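Local atomic coordinates of uncharacterized protein (Sus scrofa, PDB entry 5BNI), a protein that is the porcine form of CD38 and belongs to the ADP-ribosyl cyclase family. Residues R16-Y21 with R32-I37. Sequence-based numbering, arbitrary orientation.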
loop_
_atom_site.group_PDB
_atom_site.type_symbol
_atom_site.label_atom_id
_atom_site.label_comp_id
_atom_site.label_asym_id
_atom_site.label_seq_id
_atom_site.Cartn_x
_atom_site.Cartn_y
_atom_site.Cartn_z
ATOM N N ARG A 16 6.039 12.074 -15.017
ATOM C CA ARG A 16 4.966 13.065 -14.970
ATOM C C ARG A 16 4.278 13.041 -13.628
ATOM O O ARG A 16 4.042 14.086 -13.024
ATOM C CB ARG A 16 3.915 12.781 -16.047
ATOM C CG ARG A 16 4.175 13.420 -17.380
ATOM C CD ARG A 16 5.563 13.067 -17.891
ATOM N NE ARG A 16 5.862 13.743 -19.140
ATOM C CZ ARG A 16 6.099 15.052 -19.243
ATOM N NH1 ARG A 16 6.353 15.593 -20.427
ATOM N NH2 ARG A 16 6.090 15.829 -18.164
ATOM N N ARG A 17 3.953 11.837 -13.164
ATOM C CA ARG A 17 3.243 11.675 -11.909
ATOM C C ARG A 17 4.106 12.188 -10.786
ATOM O O ARG A 17 3.630 12.743 -9.792
ATOM C CB ARG A 17 2.938 10.206 -11.678
ATOM C CG ARG A 17 1.831 9.664 -12.555
ATOM C CD ARG A 17 1.596 8.203 -12.240
ATOM N NE ARG A 17 0.248 7.787 -12.584
ATOM C CZ ARG A 17 -0.299 6.643 -12.187
ATOM N NH1 ARG A 17 0.392 5.796 -11.434
ATOM N NH2 ARG A 17 -1.542 6.344 -12.545
ATOM N N CYS A 18 5.400 11.964 -10.915
ATOM C CA CYS A 18 6.300 12.440 -9.874
ATOM C C CYS A 18 6.347 13.929 -9.794
ATOM O O CYS A 18 6.523 14.449 -8.699
ATOM C CB CYS A 18 7.743 12.003 -10.096
ATOM S SG CYS A 18 8.976 12.403 -8.819
ATOM N N TYR A 19 6.354 14.579 -10.953
ATOM C CA TYR A 19 6.397 16.036 -11.003
ATOM C C TYR A 19 5.120 16.666 -10.464
ATOM O O TYR A 19 5.165 17.663 -9.758
ATOM C CB TYR A 19 6.621 16.514 -12.439
ATOM C CG TYR A 19 8.071 16.591 -12.856
ATOM C CD1 TYR A 19 9.007 17.254 -12.068
ATOM C CD2 TYR A 19 8.510 16.006 -14.043
ATOM C CE1 TYR A 19 10.334 17.338 -12.443
ATOM C CE2 TYR A 19 9.842 16.074 -14.428
ATOM C CZ TYR A 19 10.751 16.754 -13.631
ATOM O OH TYR A 19 12.089 16.831 -13.987
ATOM N N THR A 20 3.978 16.099 -10.837
ATOM C CA THR A 20 2.671 16.579 -10.365
ATOM C C THR A 20 2.625 16.493 -8.858
ATOM O O THR A 20 2.129 17.399 -8.187
ATOM C CB THR A 20 1.522 15.693 -10.901
ATOM O OG1 THR A 20 1.350 15.918 -12.298
ATOM C CG2 THR A 20 0.217 15.979 -10.183
ATOM N N TYR A 21 3.145 15.386 -8.331
ATOM C CA TYR A 21 3.140 15.150 -6.897
ATOM C C TYR A 21 3.960 16.180 -6.144
ATOM O O TYR A 21 3.489 16.721 -5.156
ATOM C CB TYR A 21 3.632 13.741 -6.568
ATOM C CG TYR A 21 3.311 13.303 -5.156
ATOM C CD1 TYR A 21 4.191 13.561 -4.100
ATOM C CD2 TYR A 21 2.127 12.625 -4.865
ATOM C CE1 TYR A 21 3.888 13.154 -2.796
ATOM C CE2 TYR A 21 1.824 12.216 -3.561
ATOM C CZ TYR A 21 2.709 12.471 -2.535
ATOM O OH TYR A 21 2.446 12.015 -1.247
ATOM N N ARG A 32 12.823 17.201 -4.088
ATOM C CA ARG A 32 13.217 15.961 -4.742
ATOM C C ARG A 32 13.507 16.116 -6.227
ATOM O O ARG A 32 12.965 16.990 -6.898
ATOM C CB ARG A 32 12.129 14.905 -4.581
ATOM C CG ARG A 32 11.515 14.861 -3.209
ATOM C CD ARG A 32 12.180 13.859 -2.278
ATOM N NE ARG A 32 11.501 13.933 -0.990
ATOM C CZ ARG A 32 11.425 12.943 -0.113
ATOM N NH1 ARG A 32 12.002 11.774 -0.362
ATOM N NH2 ARG A 32 10.776 13.132 1.025
ATOM N N ASP A 33 14.356 15.234 -6.732
ATOM C CA ASP A 33 14.693 15.184 -8.139
ATOM C C ASP A 33 13.914 14.048 -8.785
ATOM O O ASP A 33 14.355 12.901 -8.740
ATOM C CB ASP A 33 16.196 14.927 -8.296
ATOM C CG ASP A 33 16.650 14.951 -9.738
ATOM O OD1 ASP A 33 15.811 14.790 -10.645
ATOM O OD2 ASP A 33 17.861 15.129 -9.953
ATOM N N CYS A 34 12.776 14.370 -9.389
ATOM C CA CYS A 34 11.895 13.398 -10.027
ATOM C C CYS A 34 12.566 12.650 -11.166
ATOM O O CYS A 34 12.123 11.583 -11.577
ATOM C CB CYS A 34 10.693 14.133 -10.561
ATOM S SG CYS A 34 9.445 14.346 -9.295
ATOM N N GLN A 35 13.646 13.217 -11.673
ATOM C CA GLN A 35 14.412 12.582 -12.731
ATOM C C GLN A 35 15.314 11.470 -12.200
ATOM O O GLN A 35 15.433 10.405 -12.813
ATOM C CB GLN A 35 15.256 13.624 -13.461
ATOM C CG GLN A 35 14.461 14.430 -14.498
ATOM C CD GLN A 35 14.439 13.762 -15.869
ATOM O OE1 GLN A 35 14.956 12.657 -16.036
ATOM N NE2 GLN A 35 13.820 14.424 -16.854
ATOM N N LYS A 36 15.958 11.724 -11.069
ATOM C CA LYS A 36 16.813 10.739 -10.443
ATOM C C LYS A 36 15.927 9.582 -10.022
ATOM O O LYS A 36 16.294 8.415 -10.182
ATOM C CB LYS A 36 17.480 11.336 -9.215
ATOM C CG LYS A 36 18.796 12.044 -9.476
ATOM C CD LYS A 36 19.734 11.763 -8.313
ATOM C CE LYS A 36 20.495 12.999 -7.855
ATOM N NZ LYS A 36 21.756 13.262 -8.612
ATOM N N ILE A 37 14.756 9.930 -9.481
ATOM C CA ILE A 37 13.787 8.960 -9.022
ATOM C C ILE A 37 13.285 8.054 -10.147
ATOM O O ILE A 37 13.158 6.844 -9.951
ATOM C CB ILE A 37 12.580 9.650 -8.364
ATOM C CG1 ILE A 37 13.005 10.292 -7.046
ATOM C CG2 ILE A 37 11.413 8.667 -8.188
ATOM C CD1 ILE A 37 11.856 10.879 -6.259
#
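Cys-18, inside helix 10-25, faces Cys-34 in the first turn of helix 34-45, and their CA atoms are 5.7 Å apart. A disulfide joins the two helices here. The bond Cys-18 SG to Cys-34 SG is 2.1 Å long, and its torsion of -84° is close to the relaxed right angle. Cys-18 holds its sulfur anti to the backbone N (chi1 -175°), which sends it across to the other helix. Ile-37 lies one turn further along helix 34-45 and packs its CD1 at 4.1 Å from Cys-18 SG. Ile-37 also meets Leu-61 and Leu-64 of helix 59-64, while Cys-18 also touches Ile-105.

The Tyr-19 ring packs against the Cys-34 half of the bridge. Cys-34 CB sits over one face of its ring, 3.9 Å from the centroid and displaced toward the rim, as a CH-pi contact. The sulfur of Cys-34 approaches the same ring obliquely. Further out, the phenol oxygen Tyr-19 OH reaches Gln-35 CG at 3.4 Å. The Gln-35 amide is turned 71° from the ring plane.

Asp-33 is the N-cap of helix 34-45. Its OD1 accepts from Gln-35 N at 2.9 Å and from Lys-36 N at 3.1 Å. Gln-35 N comes on the anti side, near the carboxylate plane, and Lys-36 N from well above it, on the same face. This ties down the first turn that carries Cys-34. The chemistry is one covalent link between buried cysteines, flanked by Ile-37 and the Tyr-19 ring: the near-relaxed disulfide pins helix 10-25 to the start of helix 34-45, and so probably limits how far they can shift there.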